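Local structure of bacterial transferase hexapeptide (Three repeats) family protein (Acinetobacter baumannii, 4M9C) at residues 93-99 against 111-117; 130-136 against 148-152; 143-149 against 160-166; 170-174 against 193-197. The protein probably transfers an acetyl group from acetyl-CoA to a UDP-linked amino sugar in the biosynthesis of UDP-N,N'-diacetylbacillosamine. All coordinates share one frame; numbering follows the deposited sequence. Where two conformers were deposited one is given.

Contact 1. Residues 93-99 against 111-117; sequences VQSTNTV and LLCPFTC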
loop_
_atom_site.group_PDB
_atom_site.type_symbol
_atom_site.label_atom_id
_atom_site.label_comp_id
_atom_site.label_asym_id
_atom_site.label_seq_id
_atom_site.Cartn_x
_atom_site.Cartn_y
_atom_site.Cartn_z
ATOM N N VAL A 93 -12.479 -15.606 -0.573
ATOM C CA VAL A 93 -11.428 -15.397 -1.554
ATOM C C VAL A 93 -10.409 -14.424 -0.978
ATOM O O VAL A 93 -10.782 -13.350 -0.515
ATOM C CB VAL A 93 -12.032 -14.813 -2.851
ATOM C CG1 VAL A 93 -10.949 -14.462 -3.859
ATOM C CG2 VAL A 93 -13.009 -15.797 -3.454
ATOM N N GLN A 94 -9.136 -14.815 -0.970
ATOM C CA GLN A 94 -8.055 -13.912 -0.595
ATOM C C GLN A 94 -7.138 -13.745 -1.787
ATOM O O GLN A 94 -7.329 -14.361 -2.830
ATOM C CB GLN A 94 -7.200 -14.480 0.546
ATOM C CG GLN A 94 -7.949 -14.933 1.763
ATOM C CD GLN A 94 -8.420 -16.368 1.645
ATOM O OE1 GLN A 94 -9.577 -16.673 1.948
ATOM N NE2 GLN A 94 -7.519 -17.265 1.217
ATOM N N SER A 95 -6.114 -12.930 -1.614
ATOM C CA SER A 95 -5.088 -12.805 -2.625
ATOM C C SER A 95 -3.842 -13.446 -2.072
ATOM O O SER A 95 -3.692 -13.575 -0.856
ATOM C CB SER A 95 -4.823 -11.338 -2.920
ATOM O OG SER A 95 -6.035 -10.719 -3.300
ATOM N N THR A 96 -2.949 -13.846 -2.967
ATOM C CA THR A 96 -1.693 -14.466 -2.560
ATOM C C THR A 96 -0.924 -13.604 -1.565
ATOM O O THR A 96 -0.376 -14.112 -0.594
ATOM C CB THR A 96 -0.805 -14.753 -3.775
ATOM O OG1 THR A 96 -1.518 -15.606 -4.674
ATOM C CG2 THR A 96 0.502 -15.454 -3.352
ATOM N N ASN A 97 -0.880 -12.297 -1.792
ATOM C CA ASN A 97 -0.073 -11.459 -0.915
ATOM C C ASN A 97 -0.827 -10.880 0.288
ATOM O O ASN A 97 -0.283 -10.042 1.011
ATOM C CB ASN A 97 0.637 -10.344 -1.699
ATOM C CG ASN A 97 -0.329 -9.292 -2.234
ATOM O OD1 ASN A 97 -1.529 -9.335 -1.958
ATOM N ND2 ASN A 97 0.194 -8.349 -3.011
ATOM N N THR A 98 -2.066 -11.316 0.502
ATOM C CA THR A 98 -2.845 -10.850 1.654
ATOM C C THR A 98 -2.163 -11.281 2.949
ATOM O O THR A 98 -1.676 -12.408 3.055
ATOM C CB THR A 98 -4.286 -11.413 1.640
ATOM O OG1 THR A 98 -5.034 -10.821 0.567
ATOM C CG2 THR A 98 -5.010 -11.126 2.961
ATOM N N VAL A 99 -2.127 -10.382 3.925
ATOM C CA VAL A 99 -1.562 -10.683 5.233
ATOM C C VAL A 99 -2.660 -10.668 6.295
ATOM O O VAL A 99 -3.445 -9.714 6.373
ATOM C CB VAL A 99 -0.476 -9.650 5.615
ATOM C CG1 VAL A 99 -0.044 -9.821 7.080
ATOM C CG2 VAL A 99 0.716 -9.762 4.675
ATOM N N LEU A 111 -13.949 -11.250 0.977
ATOM C CA LEU A 111 -13.225 -11.058 -0.265
ATOM C C LEU A 111 -12.078 -10.090 0.004
ATOM O O LEU A 111 -12.309 -8.908 0.244
ATOM C CB LEU A 111 -14.162 -10.483 -1.329
ATOM C CG LEU A 111 -13.481 -9.993 -2.608
ATOM C CD1 LEU A 111 -12.846 -11.148 -3.362
ATOM C CD2 LEU A 111 -14.483 -9.266 -3.487
ATOM N N LEU A 112 -10.845 -10.594 -0.007
ATOM C CA LEU A 112 -9.685 -9.758 0.318
ATOM C C LEU A 112 -8.790 -9.634 -0.904
ATOM O O LEU A 112 -8.154 -10.606 -1.312
ATOM C CB LEU A 112 -8.907 -10.349 1.505
ATOM C CG LEU A 112 -9.782 -10.715 2.714
ATOM C CD1 LEU A 112 -9.008 -11.537 3.778
ATOM C CD2 LEU A 112 -10.411 -9.490 3.328
ATOM N N CYS A 113 -8.730 -8.435 -1.473
ATOM C CA CYS A 113 -8.004 -8.206 -2.712
ATOM C C CYS A 113 -6.493 -8.037 -2.470
ATOM O O CYS A 113 -6.036 -8.065 -1.328
ATOM C CB CYS A 113 -8.614 -7.001 -3.447
ATOM S SG CYS A 113 -10.388 -7.269 -3.891
ATOM N N PRO A 114 -5.712 -7.888 -3.550
ATOM C CA PRO A 114 -4.257 -7.769 -3.409
ATOM C C PRO A 114 -3.800 -6.625 -2.499
ATOM O O PRO A 114 -4.389 -5.540 -2.498
ATOM C CB PRO A 114 -3.794 -7.533 -4.846
ATOM C CG PRO A 114 -4.809 -8.320 -5.667
ATOM C CD PRO A 114 -6.117 -8.055 -4.960
ATOM N N PHE A 115 -2.749 -6.893 -1.736
ATOM C CA PHE A 115 -2.148 -5.927 -0.812
ATOM C C PHE A 115 -3.049 -5.545 0.353
ATOM O O PHE A 115 -2.932 -4.448 0.910
ATOM C CB PHE A 115 -1.652 -4.667 -1.546
ATOM C CG PHE A 115 -0.647 -4.962 -2.610
ATOM C CD1 PHE A 115 0.672 -5.251 -2.274
ATOM C CD2 PHE A 115 -1.021 -4.994 -3.944
ATOM C CE1 PHE A 115 1.609 -5.552 -3.257
ATOM C CE2 PHE A 115 -0.094 -5.290 -4.928
ATOM C CZ PHE A 115 1.227 -5.565 -4.586
ATOM N N THR A 116 -3.943 -6.444 0.735
ATOM C CA THR A 116 -4.749 -6.195 1.924
ATOM C C THR A 116 -4.073 -6.755 3.162
ATOM O O THR A 116 -3.246 -7.664 3.081
ATOM C CB THR A 116 -6.148 -6.808 1.828
ATOM O OG1 THR A 116 -6.061 -8.113 1.239
ATOM C CG2 THR A 116 -7.070 -5.902 0.999
ATOM N N CYS A 117 -4.457 -6.225 4.314
ATOM C CA CYS A 117 -3.821 -6.592 5.561
ATOM C C CYS A 117 -4.822 -6.517 6.698
ATOM O O CYS A 117 -5.487 -5.500 6.876
ATOM C CB CYS A 117 -2.650 -5.650 5.843
ATOM S SG CYS A 117 -1.694 -6.067 7.358
#
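Leu111 runs alongside Val93, both side chains heading the same way, and its CD1 methyl rests 3.8 Å from Val93 CB. Next comes a backbone rung: Leu112 N donates to Val93 O at 2.8 Å, close to straight at 169°. Cys113 starts a type II turn that ends at Thr116 and faces the type I turn of Ser95 to Thr98, corner upon corner, as successive coils of a left-handed beta-helix stack. Phe115 meets one amide twice. Phe115 N donates to Asn97 OD1 at 2.7 Å, from 30° outside the carbonyl plane, while Asn97 ND2 sits over the centre of the Phe115 ring, 3.1 Å above it. With chi1 at 69°, the Asn97 amide is swung back over its own main chain, where it can serve both. Thr116 takes the hydroxyl proton of Thr98, OG1 to OG1 at 3.0 Å, and passes its own to Cys113 O at 2.6 Å. Its carbonyl O accepts from Val99 N at 3.1 Å, after which Cys117 SG lies against Val99 CG1. Helix 14-24 covers Leu111 through Val17 and Ser95 through Leu20, and strand 129-130 continues the stack beyond Leu111 and Leu112.

Contact 2. Residues 130-136 against 148-152; sequences ANIYSYV and FAPGA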
loop_
_atom_site.group_PDB
_atom_site.type_symbol
_atom_site.label_atom_id
_atom_site.label_comp_id
_atom_site.label_asym_id
_atom_site.label_seq_id
_atom_site.Cartn_x
_atom_site.Cartn_y
_atom_site.Cartn_z
ATOM N N ALA A 130 -12.794 -6.179 1.110
ATOM C CA ALA A 130 -11.631 -5.307 1.257
ATOM C C ALA A 130 -10.919 -5.245 -0.079
ATOM O O ALA A 130 -10.290 -6.216 -0.495
ATOM C CB ALA A 130 -10.693 -5.855 2.298
ATOM N N ASN A 131 -11.021 -4.114 -0.762
ATOM C CA ASN A 131 -10.344 -3.960 -2.042
ATOM C C ASN A 131 -8.890 -3.589 -1.842
ATOM O O ASN A 131 -8.439 -3.408 -0.712
ATOM C CB ASN A 131 -11.034 -2.921 -2.932
ATOM C CG ASN A 131 -11.082 -3.354 -4.399
ATOM O OD1 ASN A 131 -10.083 -3.824 -4.974
ATOM N ND2 ASN A 131 -12.256 -3.221 -5.000
ATOM N N ILE A 132 -8.164 -3.481 -2.944
ATOM C CA ILE A 132 -6.710 -3.359 -2.893
ATOM C C ILE A 132 -6.152 -2.286 -1.959
ATOM O O ILE A 132 -6.649 -1.151 -1.897
ATOM C CB ILE A 132 -6.108 -3.234 -4.298
ATOM C CG1 ILE A 132 -6.691 -2.041 -5.038
ATOM C CG2 ILE A 132 -6.402 -4.493 -5.107
ATOM C CD1 ILE A 132 -6.036 -1.840 -6.393
ATOM N N TYR A 133 -5.127 -2.682 -1.214
ATOM C CA TYR A 133 -4.419 -1.803 -0.270
ATOM C C TYR A 133 -5.233 -1.394 0.945
ATOM O O TYR A 133 -4.760 -0.593 1.732
ATOM C CB TYR A 133 -3.868 -0.542 -0.951
ATOM C CG TYR A 133 -2.954 -0.835 -2.118
ATOM C CD1 TYR A 133 -1.591 -1.058 -1.927
ATOM C CD2 TYR A 133 -3.452 -0.880 -3.409
ATOM C CE1 TYR A 133 -0.759 -1.324 -2.994
ATOM C CE2 TYR A 133 -2.639 -1.143 -4.479
ATOM C CZ TYR A 133 -1.292 -1.368 -4.270
ATOM O OH TYR A 133 -0.488 -1.625 -5.351
ATOM N N SER A 134 -6.439 -1.927 1.116
ATOM C CA SER A 134 -7.180 -1.619 2.337
ATOM C C SER A 134 -6.693 -2.488 3.506
ATOM O O SER A 134 -6.149 -3.576 3.305
ATOM C CB SER A 134 -8.702 -1.740 2.144
ATOM O OG SER A 134 -9.109 -3.079 1.902
ATOM N N TYR A 135 -6.879 -2.000 4.728
ATOM C CA TYR A 135 -6.481 -2.775 5.898
ATOM C C TYR A 135 -7.381 -2.542 7.097
ATOM O O TYR A 135 -8.094 -1.545 7.170
ATOM C CB TYR A 135 -5.030 -2.474 6.274
ATOM C CG TYR A 135 -4.784 -1.094 6.840
ATOM C CD1 TYR A 135 -5.204 -0.760 8.125
ATOM C CD2 TYR A 135 -4.082 -0.143 6.113
ATOM C CE1 TYR A 135 -4.953 0.508 8.664
ATOM C CE2 TYR A 135 -3.829 1.119 6.641
ATOM C CZ TYR A 135 -4.269 1.436 7.915
ATOM O OH TYR A 135 -4.017 2.687 8.432
ATOM N N VAL A 136 -7.354 -3.488 8.026
ATOM C CA VAL A 136 -8.032 -3.363 9.306
ATOM C C VAL A 136 -6.999 -3.630 10.407
ATOM O O VAL A 136 -6.353 -4.686 10.414
ATOM C CB VAL A 136 -9.159 -4.399 9.442
ATOM C CG1 VAL A 136 -9.844 -4.261 10.800
ATOM C CG2 VAL A 136 -10.159 -4.276 8.281
ATOM N N PHE A 148 -14.891 -1.965 2.033
ATOM C CA PHE A 148 -13.730 -1.070 2.043
ATOM C C PHE A 148 -13.310 -0.901 0.602
ATOM O O PHE A 148 -12.913 -1.875 -0.050
ATOM C CB PHE A 148 -12.533 -1.688 2.809
ATOM C CG PHE A 148 -12.596 -1.525 4.312
ATOM C CD1 PHE A 148 -11.443 -1.616 5.070
ATOM C CD2 PHE A 148 -13.801 -1.303 4.964
ATOM C CE1 PHE A 148 -11.485 -1.481 6.448
ATOM C CE2 PHE A 148 -13.850 -1.176 6.340
ATOM C CZ PHE A 148 -12.693 -1.261 7.084
ATOM N N ALA A 149 -13.388 0.324 0.101
ATOM C CA ALA A 149 -12.898 0.631 -1.230
ATOM C C ALA A 149 -11.377 0.564 -1.165
ATOM O O ALA A 149 -10.815 0.474 -0.078
ATOM C CB ALA A 149 -13.361 2.027 -1.649
ATOM N N PRO A 150 -10.706 0.630 -2.321
ATOM C CA PRO A 150 -9.242 0.550 -2.369
ATOM C C PRO A 150 -8.563 1.638 -1.547
ATOM O O PRO A 150 -8.957 2.800 -1.607
ATOM C CB PRO A 150 -8.922 0.732 -3.860
ATOM C CG PRO A 150 -10.176 0.360 -4.574
ATOM C CD PRO A 150 -11.311 0.722 -3.660
ATOM N N GLY A 151 -7.558 1.244 -0.768
ATOM C CA GLY A 151 -6.757 2.188 -0.020
ATOM C C GLY A 151 -7.440 2.678 1.238
ATOM O O GLY A 151 -6.970 3.637 1.861
ATOM N N ALA A 152 -8.549 2.042 1.608
ATOM C CA ALA A 152 -9.266 2.419 2.830
ATOM C C ALA A 152 -8.455 1.977 4.042
ATOM O O ALA A 152 -7.996 0.835 4.089
ATOM C CB ALA A 152 -10.657 1.779 2.861
#
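Asn131 O, at the start of a turn that lies on Pro150 and Gly151, is gripped by two donors of one residue: Ser134 OG at 2.7 Å, in the carbonyl plane on a lone pair, and Ser134 N at 3.1 Å. Having OG between the backbone N and the carbonyl carbon (chi1 67°) folds the hydroxyl back to that oxygen. This is a corner of the left-handed beta-helix, where the type II turn from Asn131 to Ser134 stacks on another from Ala149 to Ala152. Three backbone bonds tie the coils. Asn131 N donates to Phe148 O at 3.0 Å; Gly151 N meets Ile132 O at 2.8 Å, bent to 137° at the hydrogen; and Tyr135 N donates to Ala152 O at 3.1 Å. Between the turns, Ile132 lies across Pro150, CG1 of the isoleucine 3.7 Å from CB of the proline. The Tyr133 ring stacks on Phe115 of the same chain and gives its OH to Phe115 O of the third subunit, so the corner forms part of the subunit interface. Phe148 goes inward instead. Tyr135 O lies in the plane of its ring, at the edge, 3.5 Å from CE1, and Val136 CG2 approaches the same CE1 to 3.6 Å.

Contact 3. Residues 143-149 against 160-166; sequences GDYVTFA and IEDHAYI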
loop_
_atom_site.group_PDB
_atom_site.type_symbol
_atom_site.label_atom_id
_atom_site.label_comp_id
_atom_site.label_asym_id
_atom_site.label_seq_id
_atom_site.Cartn_x
_atom_site.Cartn_y
_atom_site.Cartn_z
ATOM N N GLY A 143 -18.918 -5.164 11.183
ATOM C CA GLY A 143 -20.190 -5.860 11.053
ATOM C C GLY A 143 -20.369 -6.553 9.719
ATOM O O GLY A 143 -19.385 -6.931 9.076
ATOM N N ASP A 144 -21.627 -6.722 9.302
ATOM C CA ASP A 144 -21.951 -7.461 8.083
ATOM C C ASP A 144 -22.130 -6.523 6.901
ATOM O O ASP A 144 -22.535 -5.383 7.078
ATOM C CB ASP A 144 -23.247 -8.258 8.262
ATOM C CG ASP A 144 -23.169 -9.250 9.395
ATOM O OD1 ASP A 144 -22.054 -9.715 9.702
ATOM O OD2 ASP A 144 -24.224 -9.567 9.976
ATOM N N TYR A 145 -21.833 -7.025 5.705
ATOM C CA TYR A 145 -22.013 -6.283 4.461
ATOM C C TYR A 145 -21.288 -4.948 4.457
ATOM O O TYR A 145 -21.805 -3.947 3.958
ATOM C CB TYR A 145 -23.514 -6.121 4.136
ATOM C CG TYR A 145 -24.193 -7.470 4.018
ATOM C CD1 TYR A 145 -24.006 -8.260 2.891
ATOM C CD2 TYR A 145 -24.979 -7.972 5.048
ATOM C CE1 TYR A 145 -24.597 -9.500 2.776
ATOM C CE2 TYR A 145 -25.584 -9.221 4.942
ATOM C CZ TYR A 145 -25.382 -9.976 3.804
ATOM O OH TYR A 145 -25.973 -11.211 3.678
ATOM N N VAL A 146 -20.086 -4.951 5.018
ATOM C CA VAL A 146 -19.234 -3.774 5.028
ATOM C C VAL A 146 -18.296 -3.822 3.827
ATOM O O VAL A 146 -17.798 -4.897 3.441
ATOM C CB VAL A 146 -18.432 -3.690 6.340
ATOM C CG1 VAL A 146 -17.372 -2.601 6.262
ATOM C CG2 VAL A 146 -19.385 -3.446 7.513
ATOM N N THR A 147 -18.060 -2.659 3.235
ATOM C CA THR A 147 -17.236 -2.552 2.046
ATOM C C THR A 147 -16.133 -1.534 2.241
ATOM O O THR A 147 -16.404 -0.383 2.593
ATOM C CB THR A 147 -18.089 -2.126 0.832
ATOM O OG1 THR A 147 -19.057 -3.140 0.561
ATOM C CG2 THR A 147 -17.219 -1.936 -0.392
ATOM N N PHE A 148 -14.891 -1.965 2.033
ATOM C CA PHE A 148 -13.730 -1.070 2.043
ATOM C C PHE A 148 -13.310 -0.901 0.602
ATOM O O PHE A 148 -12.913 -1.875 -0.050
ATOM C CB PHE A 148 -12.533 -1.688 2.809
ATOM C CG PHE A 148 -12.596 -1.525 4.312
ATOM C CD1 PHE A 148 -11.443 -1.616 5.070
ATOM C CD2 PHE A 148 -13.801 -1.303 4.964
ATOM C CE1 PHE A 148 -11.485 -1.481 6.448
ATOM C CE2 PHE A 148 -13.850 -1.176 6.340
ATOM C CZ PHE A 148 -12.693 -1.261 7.084
ATOM N N ALA A 149 -13.388 0.324 0.101
ATOM C CA ALA A 149 -12.898 0.631 -1.230
ATOM C C ALA A 149 -11.377 0.564 -1.165
ATOM O O ALA A 149 -10.815 0.474 -0.078
ATOM C CB ALA A 149 -13.361 2.027 -1.649
ATOM N N ILE A 160 -16.975 -0.635 13.012
ATOM C CA ILE A 160 -17.673 -0.259 11.788
ATOM C C ILE A 160 -18.910 -1.135 11.685
ATOM O O ILE A 160 -18.806 -2.346 11.551
ATOM C CB ILE A 160 -16.769 -0.447 10.557
ATOM C CG1 ILE A 160 -15.544 0.471 10.676
ATOM C CG2 ILE A 160 -17.529 -0.154 9.280
ATOM C CD1 ILE A 160 -14.553 0.338 9.549
ATOM N N GLU A 161 -20.084 -0.524 11.786
ATOM C CA GLU A 161 -21.320 -1.294 11.875
ATOM C C GLU A 161 -21.852 -1.706 10.499
ATOM O O GLU A 161 -21.314 -1.289 9.479
ATOM C CB GLU A 161 -22.358 -0.508 12.688
ATOM C CG GLU A 161 -21.919 -0.324 14.139
ATOM C CD GLU A 161 -22.797 0.641 14.907
ATOM O OE1 GLU A 161 -23.691 1.258 14.295
ATOM O OE2 GLU A 161 -22.589 0.787 16.132
ATOM N N ASP A 162 -22.893 -2.540 10.483
ATOM C CA ASP A 162 -23.446 -3.093 9.245
ATOM C C ASP A 162 -23.569 -2.103 8.097
ATOM O O ASP A 162 -23.941 -0.947 8.297
ATOM C CB ASP A 162 -24.828 -3.707 9.500
ATOM C CG ASP A 162 -24.771 -4.934 10.393
ATOM O OD1 ASP A 162 -25.843 -5.536 10.619
ATOM O OD2 ASP A 162 -23.664 -5.314 10.849
ATOM N N HIS A 163 -23.260 -2.569 6.890
ATOM C CA HIS A 163 -23.563 -1.826 5.665
ATOM C C HIS A 163 -22.811 -0.514 5.468
ATOM O O HIS A 163 -23.102 0.228 4.538
ATOM C CB HIS A 163 -25.084 -1.611 5.522
ATOM C CG HIS A 163 -25.812 -2.843 5.083
ATOM N ND1 HIS A 163 -25.804 -3.279 3.775
ATOM C CD2 HIS A 163 -26.528 -3.756 5.781
ATOM C CE1 HIS A 163 -26.504 -4.399 3.682
ATOM N NE2 HIS A 163 -26.961 -4.704 4.884
ATOM N N ALA A 164 -21.839 -0.222 6.325
ATOM C CA ALA A 164 -21.020 0.967 6.118
ATOM C C ALA A 164 -20.143 0.816 4.862
ATOM O O ALA A 164 -19.761 -0.290 4.492
ATOM C CB ALA A 164 -20.180 1.233 7.330
ATOM N N TYR A 165 -19.849 1.930 4.200
ATOM C CA TYR A 165 -18.954 1.941 3.041
ATOM C C TYR A 165 -17.808 2.903 3.343
ATOM O O TYR A 165 -18.046 4.073 3.620
ATOM C CB TYR A 165 -19.702 2.396 1.776
ATOM C CG TYR A 165 -18.821 2.582 0.545
ATOM C CD1 TYR A 165 -18.216 3.804 0.278
ATOM C CD2 TYR A 165 -18.599 1.535 -0.347
ATOM C CE1 TYR A 165 -17.414 3.979 -0.835
ATOM C CE2 TYR A 165 -17.798 1.703 -1.476
ATOM C CZ TYR A 165 -17.212 2.928 -1.713
ATOM O OH TYR A 165 -16.411 3.113 -2.822
ATOM N N ILE A 166 -16.574 2.407 3.309
ATOM C CA ILE A 166 -15.402 3.254 3.511
ATOM C C ILE A 166 -14.763 3.565 2.167
ATOM O O ILE A 166 -14.256 2.669 1.488
ATOM C CB ILE A 166 -14.367 2.595 4.448
ATOM C CG1 ILE A 166 -15.062 2.024 5.688
ATOM C CG2 ILE A 166 -13.296 3.611 4.847
ATOM C CD1 ILE A 166 -15.850 3.068 6.503
HETATM O O HOH W 1 -21.047 -1.213 2.154
#
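Gly143 N to Ile160 O, at 2.8 Å, is the first of five backbone-to-backbone hydrogen bonds joining 143-149 to 160-166. His163 N then donates to Asp144 O, Thr147 N to Ala164 O, Ile166 N to Thr147 O and Ala149 N to Ile166 O, the last three pairing strands 147-148 and 165-166 in parallel. One side chain joins in: Asp162 OD2 accepts Asp144 N at 2.9 Å, approached from above the carboxylate plane, 53° out of it. The two acids stay close, OD2 to OD2 at 4.4 Å, which would cost some repulsion; Asp144 OD1 is held by Lys126 N. These rungs belong to two successive coils of the left-handed beta-helix, 160-166 repeating the course of 143-149. Among the rings, Tyr145 CB lies over one face of the His163 imidazole, 3.5 Å above its plane and toward the rim, a CH-pi contact. The rings themselves are nearly parallel, at 16°, but slid so far that they barely overlap; His163 ND1 is engaged by Ser73 OG. Apolar contacts fill the inside of the coil. Ile160 CD1 meets the Phe148 ring at its edge, 3.5 Å from CZ, and Ile166 CG1, running beside Phe148, comes as near to CE2. On the opposite face of the strands, Thr147 CG2 touches Tyr165 CD2 at 3.7 Å, and Thr147 OG1 bonds to Arg76 NH1 and Ala71 O.

Contact 4. Residues 170-174 against 193-197; sequences AVIKQ and AVVTK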
loop_
_atom_site.group_PDB
_atom_site.type_symbol
_atom_site.label_atom_id
_atom_site.label_comp_id
_atom_site.label_asym_id
_atom_site.label_seq_id
_atom_site.Cartn_x
_atom_site.Cartn_y
_atom_site.Cartn_z
ATOM N N ALA A 170 -9.762 6.740 2.029
ATOM C CA ALA A 170 -10.175 7.329 3.304
ATOM C C ALA A 170 -9.307 6.797 4.453
ATOM O O ALA A 170 -8.820 5.670 4.394
ATOM C CB ALA A 170 -11.649 7.048 3.579
ATOM N N VAL A 171 -9.129 7.613 5.492
ATOM C CA VAL A 171 -8.405 7.211 6.687
ATOM C C VAL A 171 -9.284 7.429 7.899
ATOM O O VAL A 171 -9.924 8.474 8.029
ATOM C CB VAL A 171 -7.167 8.080 6.903
ATOM C CG1 VAL A 171 -6.228 7.422 7.928
ATOM C CG2 VAL A 171 -6.470 8.322 5.585
ATOM N N ILE A 172 -9.299 6.458 8.799
ATOM C CA ILE A 172 -10.077 6.584 10.023
ATOM C C ILE A 172 -9.164 6.552 11.250
ATOM O O ILE A 172 -8.396 5.614 11.431
ATOM C CB ILE A 172 -11.103 5.464 10.141
ATOM C CG1 ILE A 172 -11.888 5.324 8.834
ATOM C CG2 ILE A 172 -12.042 5.707 11.323
ATOM C CD1 ILE A 172 -12.823 4.148 8.853
ATOM N N LYS A 173 -9.270 7.578 12.084
ATOM C CA LYS A 173 -8.484 7.701 13.307
ATOM C C LYS A 173 -8.747 6.576 14.286
ATOM O O LYS A 173 -9.877 6.108 14.425
ATOM C CB LYS A 173 -8.816 9.021 14.003
ATOM C CG LYS A 173 -7.930 9.319 15.202
ATOM C CD LYS A 173 -8.349 10.605 15.897
ATOM C CE LYS A 173 -7.436 10.879 17.096
ATOM N NZ LYS A 173 -7.598 12.277 17.620
ATOM N N GLN A 174 -7.707 6.163 14.999
ATOM C CA GLN A 174 -7.867 5.104 15.980
ATOM C C GLN A 174 -8.771 5.568 17.114
ATOM O O GLN A 174 -8.793 6.748 17.439
ATOM C CB GLN A 174 -6.504 4.668 16.533
ATOM C CG GLN A 174 -5.764 5.761 17.298
ATOM C CD GLN A 174 -4.360 5.322 17.716
ATOM O OE1 GLN A 174 -4.197 4.488 18.607
ATOM N NE2 GLN A 174 -3.346 5.878 17.062
ATOM N N ALA A 193 -11.661 11.015 2.579
ATOM C CA ALA A 193 -12.038 11.650 3.839
ATOM C C ALA A 193 -11.075 11.276 4.972
ATOM O O ALA A 193 -10.585 10.154 5.036
ATOM C CB ALA A 193 -13.459 11.308 4.214
ATOM N N VAL A 194 -10.800 12.230 5.854
ATOM C CA VAL A 194 -9.950 11.973 7.021
ATOM C C VAL A 194 -10.841 12.022 8.259
ATOM O O VAL A 194 -11.169 13.098 8.764
ATOM C CB VAL A 194 -8.778 12.983 7.101
ATOM C CG1 VAL A 194 -7.898 12.723 8.331
ATOM C CG2 VAL A 194 -7.937 12.887 5.828
ATOM N N VAL A 195 -11.262 10.848 8.713
ATOM C CA VAL A 195 -12.267 10.747 9.765
ATOM C C VAL A 195 -11.629 10.844 11.144
ATOM O O VAL A 195 -10.844 9.983 11.522
ATOM C CB VAL A 195 -13.035 9.424 9.660
ATOM C CG1 VAL A 195 -14.158 9.368 10.682
ATOM C CG2 VAL A 195 -13.591 9.252 8.251
ATOM N N THR A 196 -11.990 11.887 11.893
ATOM C CA THR A 196 -11.371 12.166 13.186
ATOM C C THR A 196 -12.300 11.875 14.358
ATOM O O THR A 196 -11.905 11.980 15.504
ATOM C CB THR A 196 -10.895 13.624 13.271
ATOM O OG1 THR A 196 -12.023 14.501 13.157
ATOM C CG2 THR A 196 -9.923 13.924 12.138
ATOM N N LYS A 197 -13.536 11.484 14.072
ATOM C CA LYS A 197 -14.469 11.165 15.143
ATOM C C LYS A 197 -15.571 10.275 14.617
ATOM O O LYS A 197 -15.724 10.138 13.403
ATOM C CB LYS A 197 -15.066 12.443 15.732
ATOM C CG LYS A 197 -15.723 13.316 14.704
ATOM C CD LYS A 197 -16.094 14.683 15.286
ATOM C CE LYS A 197 -16.703 15.561 14.201
ATOM N NZ LYS A 197 -17.325 16.810 14.734
#
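Val171 uses both its backbone groups on the neighbouring coil: its N donates to Ala193 O at 3.0 Å, and its O accepts from Val195 N at 2.8 Å. Lys173 N then reaches Val195 O at 2.9 Å. All three bonds are nearly linear at the hydrogen, the regular ladder of parallel strands, here 171-172 against 194-195. As in any parallel pair, the residues in between look the other way. Ala170 and Ile172 bond to Lys153 in the preceding strand of the sheet, and Val194 bonds to Gly207 and Ala210, so several of the remaining peptide groups find partners on the outer flanks. Ala170 CA adds a CA-H...O contact to Ala193 O at 3.3 Å, while Lys173 CB simply packs against Val195 O at the same distance. Ile172 and Val195 lie side by side on the face turned into the beta-helix, CG2 of the isoleucine 4.2 Å from CB of the valine, with Val189 also touching Val195. Val171 and Val194 occupy the opposite face, where Thr168 and Met191 of the second subunit pack on them. Lys173 is fully extended, CG anti to the backbone N at chi1 -173°, and lays its CD 3.8 Å from Thr196 O. The hydrogen bonds across this pairing are all backbone to backbone, with the side chains contributing mostly hydrocarbon, which implies a division of labour: peptide groups hold the strands together, while the side chains give one apolar face to the beta-helix interior and another to the second subunit.

The four contacts follow one another along the beta-helix, from contact 1 to contact 4, whose centres are about 22 Å apart. Contacts 1 and 2, about 10 Å between centres, are neighbouring corners joined by two probable hydrogen bonds, Ala130 N to Leu111 O and Cys113 N to Ala130 O, each 2.9 Å. Contact 2 hands Phe148 and Ala149 directly to contact 3, and Ala152 CB packs on Ile166 CG2 at 3.8 Å. Contact 3 reaches contact 4 through the interior, where Ile166 CD1 meets Ile172 CD1 at 4.0 Å. Contacts 1, 2 and 4 also touch neighbouring subunits, contact 3 none. In relatives with this fold, acetyl-CoA binds between adjacent subunits; contacts 1, 2 and 4 lie at such interfaces, though no ligand marks the site here.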